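Local coordinates for beta-catenin homolog sys-1 (Caenorhabditis elegans, PDB 3C2G), which acts as a transcription coregulator in the Wnt signaling asymmetry pathway, binding the TCF factor POP-1 directly and activating or repressing target genes, at residues Arg203-Phe208 with Gly268-Asp273; Gly223-Leu228 with Asp278-Ser283. One frame throughout, in Å; residues are numbered along the deposited sequence.

Contact 1: residues Arg203-Phe208 with Gly268-Asp273; sequences RLKDYF and GLLLHD
His272 and Asp206 meet across this contact in a His-carboxylate hydrogen bond: NE2 of His272 lies 2.7 Å from OD1 of Asp206, with an N-H...O angle of 161°. The two ends are used differently. OD1 sits almost exactly in the imidazole plane, at the ring edge, yet the N-H reaches the carboxylate from above its plane, and the two flat groups are turned 46° against each other. The histidine gets there because its CG stands between the backbone N and the carbonyl carbon (chi1 57°). One imidazole face carries CG of Asp273, 3.4 Å above the plane and offset toward the rim, while Leu270 O lies in plane at the edge. The near-straight bond from NE2 to OD1 probably helps to fix the ring's rotation.

Lys205 runs beside this pair. Its chain is extended beyond CG and crosses His272 obliquely, with CB 3.8 Å from His272 CD2. Farther out, CE and NZ come to the carbonyl of Leu269, and NZ makes a weak hydrogen bond to Leu269 O at 3.3 Å. That carbonyl belongs to the last turn of its helix, where a lysine charge would probably suit the helix dipole. Leu270 adds one methyl: CD2 is 3.9 Å from Lys205 CA and 4.0 Å from Phe208 CB, near the plane of the Phe208 ring at its edge.

The contact is helix-to-helix packing within the armadillo domain, joining helix 202-210 to the C-terminal end of helix 251-270 and the turn after it, where Leu271 centres an inverse gamma turn. Helix 189-198 adds Ile198 against Lys205 and Phe208, and Phe194 meets the Phe208 ring edge-to-face; Leu224 of helix 224-239 packs on both Phe208 and Leu270.

Contact 2: residues Gly223-Leu228 with Asp278-Ser283; sequences GLIIKL and DGFVRS
The Phe280 ring receives Ile225 at its edge, near the ring plane: CG2 of the isoleucine is 4.0 Å from CD1. The other flat group, the Arg282 guanidinium, has Gly279 CA over one face, 3.6 Å above the plane and toward the rim, and its NH2 bonds to Gln217 O. This is helix-to-helix packing within the armadillo domain, joining the first turn of helix 224-239 to the end of helix 274-282. Ile225 divides its branches: CG2, anti to the backbone N, serves Phe280 and Ser283, whereas CD1, at the end of the other branch, reaches the backbone of Gly279 and Phe280, where glycine presents no side chain. Ile226 comes in with its CD1, 3.9 Å from Ser283 CB. Both isoleucines therefore close on Ser283, the first residue beyond helical geometry, which also touches Pro219. With the hydroxyl gone, as in an alanine here, the Gly279 carbonyl loses that partner and the end of the helix is likely to be held less firmly. In that bond Ser283 OG donates to Gly279 O at 2.6 Å. The donor stands tilted 28° from the carbonyl plane.

Contacts 1 and 2 have centres about 11 Å apart and interlock along the chain, since their segments alternate. Residues 203-208 and 223-228 are joined by a probable backbone hydrogen bond, Phe208 O to Leu224 N at 2.9 Å, linking the helices 202-210 and 224-239. Leu270 CD1 and Leu224 CD1 also pack at 3.8 Å. Leu271, directed away from helix 202-210, bridges to contact 2: its CD2 is 3.8 Å from Ile225 CD1, and its CD1 equally close to Phe280 CG. Contact 1 is thus a partly buried polar pairing flanked by leucines, contact 2 a buried and mainly apolar one, and Leu224, Leu270 and Leu271 make the hydrophobic seam between them.

Contact 1: residues Arg203-Phe208 with Gly268-Asp273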
ATOM      1  N   ARG A 203      14.584  -0.102  12.028  1.00 61.88           N
ATOM      2  CA  ARG A 203      15.996   0.194  11.809  1.00 60.97           C
ATOM      3  C   ARG A 203      16.686  -0.857  10.966  1.00 58.62           C
ATOM      4  O   ARG A 203      17.705  -0.572  10.342  1.00 58.75           O
ATOM      5  CB  ARG A 203      16.766   0.482  13.110  1.00 61.44           C
ATOM      6  CG  ARG A 203      16.722  -0.591  14.177  1.00 63.04           C
ATOM      7  CD  ARG A 203      17.194  -0.008  15.520  1.00 63.88           C
ATOM      8  NE  ARG A 203      16.557  -0.694  16.647  1.00 69.35           N
ATOM      9  CZ  ARG A 203      17.092  -1.710  17.322  1.00 70.69           C
ATOM     10  NH1 ARG A 203      18.302  -2.173  17.013  1.00 71.84           N
ATOM     11  NH2 ARG A 203      16.413  -2.263  18.317  1.00 71.27           N
ATOM     12  N   LEU A 204      16.131  -2.065  10.929  1.00 56.32           N
ATOM     13  CA  LEU A 204      16.704  -3.094  10.071  1.00 54.27           C
ATOM     14  C   LEU A 204      16.445  -2.742   8.612  1.00 52.63           C
ATOM     15  O   LEU A 204      17.301  -2.959   7.752  1.00 52.15           O
ATOM     16  CB  LEU A 204      16.190  -4.493  10.418  1.00 54.43           C
ATOM     17  CG  LEU A 204      17.120  -5.636   9.991  1.00 53.73           C
ATOM     18  CD1 LEU A 204      18.539  -5.421  10.507  1.00 53.77           C
ATOM     19  CD2 LEU A 204      16.591  -6.979  10.452  1.00 53.72           C
ATOM     20  N   LYS A 205      15.276  -2.166   8.355  1.00 50.95           N
ATOM     21  CA  LYS A 205      14.946  -1.644   7.040  1.00 50.22           C
ATOM     22  C   LYS A 205      15.971  -0.603   6.617  1.00 50.45           C
ATOM     23  O   LYS A 205      16.532  -0.684   5.517  1.00 49.92           O
ATOM     24  CB  LYS A 205      13.537  -1.057   7.028  1.00 49.37           C
ATOM     25  CG  LYS A 205      12.463  -2.111   7.140  1.00 47.60           C
ATOM     26  CD  LYS A 205      11.106  -1.493   7.281  1.00 45.24           C
ATOM     27  CE  LYS A 205      10.062  -2.524   7.643  1.00 42.62           C
ATOM     28  NZ  LYS A 205       8.728  -1.881   7.725  1.00 42.73           N
ATOM     29  N   ASP A 206      16.234   0.346   7.516  1.00 50.76           N
ATOM     30  CA  ASP A 206      17.213   1.403   7.285  1.00 50.94           C
ATOM     31  C   ASP A 206      18.635   0.890   7.201  1.00 51.01           C
ATOM     32  O   ASP A 206      19.475   1.503   6.550  1.00 51.69           O
ATOM     33  CB  ASP A 206      17.118   2.472   8.368  1.00 51.13           C
ATOM     34  CG  ASP A 206      15.952   3.407   8.163  1.00 52.67           C
ATOM     35  OD1 ASP A 206      15.350   3.401   7.069  1.00 55.60           O
ATOM     36  OD2 ASP A 206      15.632   4.157   9.101  1.00 55.57           O
ATOM     37  N   TYR A 207      18.928  -0.215   7.871  1.00 51.27           N
ATOM     38  CA  TYR A 207      20.257  -0.786   7.726  1.00 51.69           C
ATOM     39  C   TYR A 207      20.409  -1.385   6.329  1.00 50.73           C
ATOM     40  O   TYR A 207      21.434  -1.193   5.677  1.00 50.39           O
ATOM     41  CB  TYR A 207      20.602  -1.811   8.823  1.00 52.89           C
ATOM     42  CG  TYR A 207      21.960  -2.438   8.590  1.00 53.94           C
ATOM     43  CD1 TYR A 207      23.122  -1.667   8.659  1.00 54.08           C
ATOM     44  CD2 TYR A 207      22.082  -3.787   8.253  1.00 55.63           C
ATOM     45  CE1 TYR A 207      24.375  -2.224   8.416  1.00 55.18           C
ATOM     46  CE2 TYR A 207      23.339  -4.361   8.009  1.00 56.26           C
ATOM     47  CZ  TYR A 207      24.478  -3.569   8.096  1.00 55.92           C
ATOM     48  OH  TYR A 207      25.724  -4.117   7.856  1.00 56.44           O
ATOM     49  N   PHE A 208      19.374  -2.087   5.876  1.00 49.82           N
ATOM     50  CA  PHE A 208      19.381  -2.691   4.541  1.00 49.70           C
ATOM     51  C   PHE A 208      19.414  -1.671   3.408  1.00 49.03           C
ATOM     52  O   PHE A 208      20.112  -1.868   2.424  1.00 49.32           O
ATOM     53  CB  PHE A 208      18.196  -3.643   4.360  1.00 49.79           C
ATOM     54  CG  PHE A 208      18.301  -4.902   5.169  1.00 50.05           C
ATOM     55  CD1 PHE A 208      19.528  -5.531   5.348  1.00 50.85           C
ATOM     56  CD2 PHE A 208      17.164  -5.476   5.732  1.00 50.57           C
ATOM     57  CE1 PHE A 208      19.618  -6.698   6.092  1.00 52.33           C
ATOM     58  CE2 PHE A 208      17.244  -6.643   6.472  1.00 48.94           C
ATOM     59  CZ  PHE A 208      18.468  -7.254   6.652  1.00 51.28           C
ATOM     60  N   GLY A 268       8.318  -3.009  -1.253  1.00 25.21           N
ATOM     61  CA  GLY A 268       7.178  -2.483  -0.520  1.00 28.13           C
ATOM     62  C   GLY A 268       7.404  -2.443   0.986  1.00 31.03           C
ATOM     63  O   GLY A 268       7.093  -1.450   1.641  1.00 31.43           O
ATOM     64  N   LEU A 269       7.951  -3.520   1.554  1.00 32.79           N
ATOM     65  CA  LEU A 269       8.200  -3.541   2.984  1.00 33.67           C
ATOM     66  C   LEU A 269       9.344  -2.653   3.414  1.00 33.35           C
ATOM     67  O   LEU A 269       9.300  -2.077   4.499  1.00 33.71           O
ATOM     68  CB  LEU A 269       8.407  -4.963   3.487  1.00 35.53           C
ATOM     69  CG  LEU A 269       7.227  -5.334   4.387  1.00 39.63           C
ATOM     70  CD1 LEU A 269       6.554  -6.655   3.938  1.00 41.99           C
ATOM     71  CD2 LEU A 269       7.661  -5.346   5.865  1.00 40.17           C
ATOM     72  N   LEU A 270      10.362  -2.529   2.575  1.00 32.75           N
ATOM     73  CA  LEU A 270      11.527  -1.752   2.954  1.00 34.14           C
ATOM     74  C   LEU A 270      11.253  -0.256   2.952  1.00 35.09           C
ATOM     75  O   LEU A 270      11.734   0.468   3.818  1.00 35.69           O
ATOM     76  CB  LEU A 270      12.689  -2.046   2.017  1.00 34.63           C
ATOM     77  CG  LEU A 270      13.464  -3.326   2.268  1.00 35.67           C
ATOM     78  CD1 LEU A 270      14.325  -3.618   1.050  1.00 36.59           C
ATOM     79  CD2 LEU A 270      14.315  -3.191   3.534  1.00 35.29           C
ATOM     80  N   LEU A 271      10.482   0.206   1.971  1.00 34.73           N
ATOM     81  CA  LEU A 271      10.298   1.637   1.761  1.00 34.36           C
ATOM     82  C   LEU A 271       9.251   2.219   2.709  1.00 35.06           C
ATOM     83  O   LEU A 271       8.159   2.595   2.295  1.00 34.94           O
ATOM     84  CB  LEU A 271       9.960   1.897   0.292  1.00 33.17           C
ATOM     85  CG  LEU A 271      10.967   1.289  -0.684  1.00 29.55           C
ATOM     86  CD1 LEU A 271      10.419   1.389  -2.089  1.00 27.64           C
ATOM     87  CD2 LEU A 271      12.382   1.897  -0.576  1.00 26.49           C
ATOM     88  N   HIS A 272       9.600   2.273   3.988  1.00 36.32           N
ATOM     89  CA  HIS A 272       8.647   2.597   5.047  1.00 38.22           C
ATOM     90  C   HIS A 272       8.282   4.088   5.160  1.00 39.56           C
ATOM     91  O   HIS A 272       7.195   4.433   5.632  1.00 40.66           O
ATOM     92  CB  HIS A 272       9.154   2.057   6.388  1.00 38.19           C
ATOM     93  CG  HIS A 272      10.510   2.563   6.775  1.00 40.06           C
ATOM     94  ND1 HIS A 272      10.698   3.502   7.766  1.00 40.54           N
ATOM     95  CD2 HIS A 272      11.746   2.260   6.306  1.00 40.63           C
ATOM     96  CE1 HIS A 272      11.992   3.751   7.894  1.00 40.39           C
ATOM     97  NE2 HIS A 272      12.649   3.016   7.015  1.00 39.81           N
ATOM     98  N   ASP A 273       9.179   4.968   4.725  1.00 40.00           N
ATOM     99  CA  ASP A 273       8.977   6.404   4.893  1.00 40.12           C
ATOM    100  C   ASP A 273       9.441   7.217   3.691  1.00 40.02           C
ATOM    101  O   ASP A 273       9.910   6.655   2.694  1.00 39.98           O
ATOM    102  CB  ASP A 273       9.681   6.895   6.166  1.00 40.76           C
ATOM    103  CG  ASP A 273      11.199   6.736   6.113  1.00 42.38           C
ATOM    104  OD1 ASP A 273      11.783   6.625   5.013  1.00 45.42           O
ATOM    105  OD2 ASP A 273      11.819   6.737   7.191  1.00 44.72           O
TER

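Contact 2: residues Gly223-Leu228 with Asp278-Ser283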
ATOM      1  N   GLY A 223      23.580  -1.677  -0.608  1.00 47.99           N
ATOM      2  CA  GLY A 223      22.261  -1.808  -0.015  1.00 44.85           C
ATOM      3  C   GLY A 223      21.223  -2.385  -0.950  1.00 42.78           C
ATOM      4  O   GLY A 223      21.470  -2.591  -2.146  1.00 41.85           O
ATOM      5  N   LEU A 224      20.037  -2.612  -0.401  1.00 41.11           N
ATOM      6  CA  LEU A 224      19.014  -3.375  -1.095  1.00 39.71           C
ATOM      7  C   LEU A 224      18.268  -2.647  -2.203  1.00 38.92           C
ATOM      8  O   LEU A 224      17.694  -3.289  -3.074  1.00 40.22           O
ATOM      9  CB  LEU A 224      18.019  -3.981  -0.105  1.00 39.34           C
ATOM     10  CG  LEU A 224      18.526  -5.211   0.639  1.00 38.08           C
ATOM     11  CD1 LEU A 224      17.347  -5.968   1.160  1.00 37.12           C
ATOM     12  CD2 LEU A 224      19.367  -6.097  -0.257  1.00 37.27           C
ATOM     13  N   ILE A 225      18.253  -1.324  -2.182  1.00 36.91           N
ATOM     14  CA  ILE A 225      17.545  -0.625  -3.221  1.00 35.17           C
ATOM     15  C   ILE A 225      18.236  -0.877  -4.560  1.00 34.53           C
ATOM     16  O   ILE A 225      17.588  -1.267  -5.534  1.00 35.35           O
ATOM     17  CB  ILE A 225      17.360   0.878  -2.902  1.00 35.40           C
ATOM     18  CG1 ILE A 225      16.393   1.037  -1.727  1.00 35.32           C
ATOM     19  CG2 ILE A 225      16.836   1.620  -4.110  1.00 33.75           C
ATOM     20  CD1 ILE A 225      16.026   2.471  -1.402  1.00 36.23           C
ATOM     21  N   ILE A 226      19.548  -0.696  -4.607  1.00 32.67           N
ATOM     22  CA  ILE A 226      20.286  -0.912  -5.854  1.00 31.37           C
ATOM     23  C   ILE A 226      20.244  -2.393  -6.266  1.00 31.07           C
ATOM     24  O   ILE A 226      20.089  -2.729  -7.454  1.00 30.34           O
ATOM     25  CB  ILE A 226      21.744  -0.389  -5.729  1.00 31.41           C
ATOM     26  CG1 ILE A 226      21.750   1.123  -5.438  1.00 32.02           C
ATOM     27  CG2 ILE A 226      22.583  -0.714  -6.970  1.00 30.02           C
ATOM     28  CD1 ILE A 226      21.180   2.005  -6.564  1.00 29.84           C
ATOM     29  N   LYS A 227      20.356  -3.268  -5.274  1.00 30.59           N
ATOM     30  CA  LYS A 227      20.412  -4.698  -5.516  1.00 30.66           C
ATOM     31  C   LYS A 227      19.075  -5.243  -5.992  1.00 29.69           C
ATOM     32  O   LYS A 227      19.012  -5.938  -7.016  1.00 29.51           O
ATOM     33  CB  LYS A 227      20.869  -5.445  -4.275  1.00 31.24           C
ATOM     34  CG  LYS A 227      22.355  -5.342  -3.979  1.00 33.24           C
ATOM     35  CD  LYS A 227      22.687  -6.369  -2.897  1.00 38.35           C
ATOM     36  CE  LYS A 227      23.990  -6.094  -2.195  1.00 41.48           C
ATOM     37  NZ  LYS A 227      24.472  -7.358  -1.581  1.00 44.43           N
ATOM     38  N   LEU A 228      18.010  -4.905  -5.277  1.00 28.11           N
ATOM     39  CA  LEU A 228      16.693  -5.372  -5.656  1.00 27.92           C
ATOM     40  C   LEU A 228      16.271  -4.860  -7.034  1.00 28.86           C
ATOM     41  O   LEU A 228      15.645  -5.601  -7.796  1.00 28.61           O
ATOM     42  CB  LEU A 228      15.672  -5.066  -4.567  1.00 27.50           C
ATOM     43  CG  LEU A 228      15.883  -5.936  -3.310  1.00 28.95           C
ATOM     44  CD1 LEU A 228      14.880  -5.597  -2.208  1.00 27.86           C
ATOM     45  CD2 LEU A 228      15.833  -7.446  -3.654  1.00 26.72           C
ATOM     46  N   ASP A 278      12.013   8.341  -1.586  1.00 31.77           N
ATOM     47  CA  ASP A 278      12.819   9.308  -2.357  1.00 30.88           C
ATOM     48  C   ASP A 278      14.145   8.696  -2.810  1.00 30.23           C
ATOM     49  O   ASP A 278      14.590   8.942  -3.937  1.00 30.84           O
ATOM     50  CB  ASP A 278      13.020  10.635  -1.608  1.00 30.91           C
ATOM     51  CG  ASP A 278      11.827  11.594  -1.779  0.50 32.78           C
ATOM     52  OD1 ASP A 278      11.559  12.039  -2.918  0.50 33.19           O
ATOM     53  OD2 ASP A 278      11.148  11.906  -0.774  0.50 34.46           O
ATOM     54  N   GLY A 279      14.755   7.868  -1.962  1.00 28.73           N
ATOM     55  CA  GLY A 279      15.964   7.130  -2.356  1.00 27.46           C
ATOM     56  C   GLY A 279      15.709   6.208  -3.538  1.00 27.27           C
ATOM     57  O   GLY A 279      16.508   6.125  -4.466  1.00 27.23           O
ATOM     58  N   PHE A 280      14.572   5.529  -3.501  1.00 27.09           N
ATOM     59  CA  PHE A 280      14.167   4.607  -4.540  1.00 26.87           C
ATOM     60  C   PHE A 280      13.936   5.348  -5.867  1.00 27.37           C
ATOM     61  O   PHE A 280      14.384   4.911  -6.947  1.00 27.52           O
ATOM     62  CB  PHE A 280      12.903   3.877  -4.066  1.00 26.32           C
ATOM     63  CG  PHE A 280      12.363   2.876  -5.046  1.00 26.15           C
ATOM     64  CD1 PHE A 280      13.068   1.714  -5.337  1.00 24.08           C
ATOM     65  CD2 PHE A 280      11.134   3.089  -5.663  1.00 26.86           C
ATOM     66  CE1 PHE A 280      12.560   0.785  -6.232  1.00 24.81           C
ATOM     67  CE2 PHE A 280      10.611   2.160  -6.559  1.00 24.56           C
ATOM     68  CZ  PHE A 280      11.329   1.006  -6.845  1.00 25.00           C
ATOM     69  N   VAL A 281      13.267   6.492  -5.785  1.00 27.51           N
ATOM     70  CA  VAL A 281      13.019   7.284  -6.972  1.00 27.44           C
ATOM     71  C   VAL A 281      14.303   7.870  -7.561  1.00 28.88           C
ATOM     72  O   VAL A 281      14.443   7.918  -8.770  1.00 30.44           O
ATOM     73  CB  VAL A 281      11.956   8.358  -6.722  1.00 28.28           C
ATOM     74  CG1 VAL A 281      11.800   9.285  -7.948  1.00 25.48           C
ATOM     75  CG2 VAL A 281      10.616   7.696  -6.346  1.00 24.68           C
ATOM     76  N   ARG A 282      15.250   8.288  -6.729  1.00 30.15           N
ATOM     77  CA  ARG A 282      16.532   8.786  -7.239  1.00 31.68           C
ATOM     78  C   ARG A 282      17.390   7.665  -7.841  1.00 32.11           C
ATOM     79  O   ARG A 282      18.304   7.920  -8.621  1.00 33.14           O
ATOM     80  CB  ARG A 282      17.310   9.572  -6.155  1.00 32.30           C
ATOM     81  CG  ARG A 282      16.510  10.738  -5.493  1.00 32.82           C
ATOM     82  CD  ARG A 282      17.288  11.604  -4.460  1.00 33.45           C
ATOM     83  NE  ARG A 282      18.163  10.850  -3.548  1.00 40.57           N
ATOM     84  CZ  ARG A 282      17.868  10.482  -2.292  1.00 43.25           C
ATOM     85  NH1 ARG A 282      16.691  10.767  -1.735  1.00 42.17           N
ATOM     86  NH2 ARG A 282      18.770   9.813  -1.579  1.00 43.94           N
ATOM     87  N   SER A 283      17.097   6.416  -7.496  1.00 32.78           N
ATOM     88  CA  SER A 283      17.824   5.273  -8.068  1.00 32.92           C
ATOM     89  C   SER A 283      17.094   4.696  -9.287  1.00 32.94           C
ATOM     90  O   SER A 283      17.407   3.604  -9.746  1.00 32.88           O
ATOM     91  CB  SER A 283      18.017   4.198  -7.014  1.00 33.14           C
ATOM     92  OG  SER A 283      18.361   4.791  -5.770  1.00 37.27           O
TER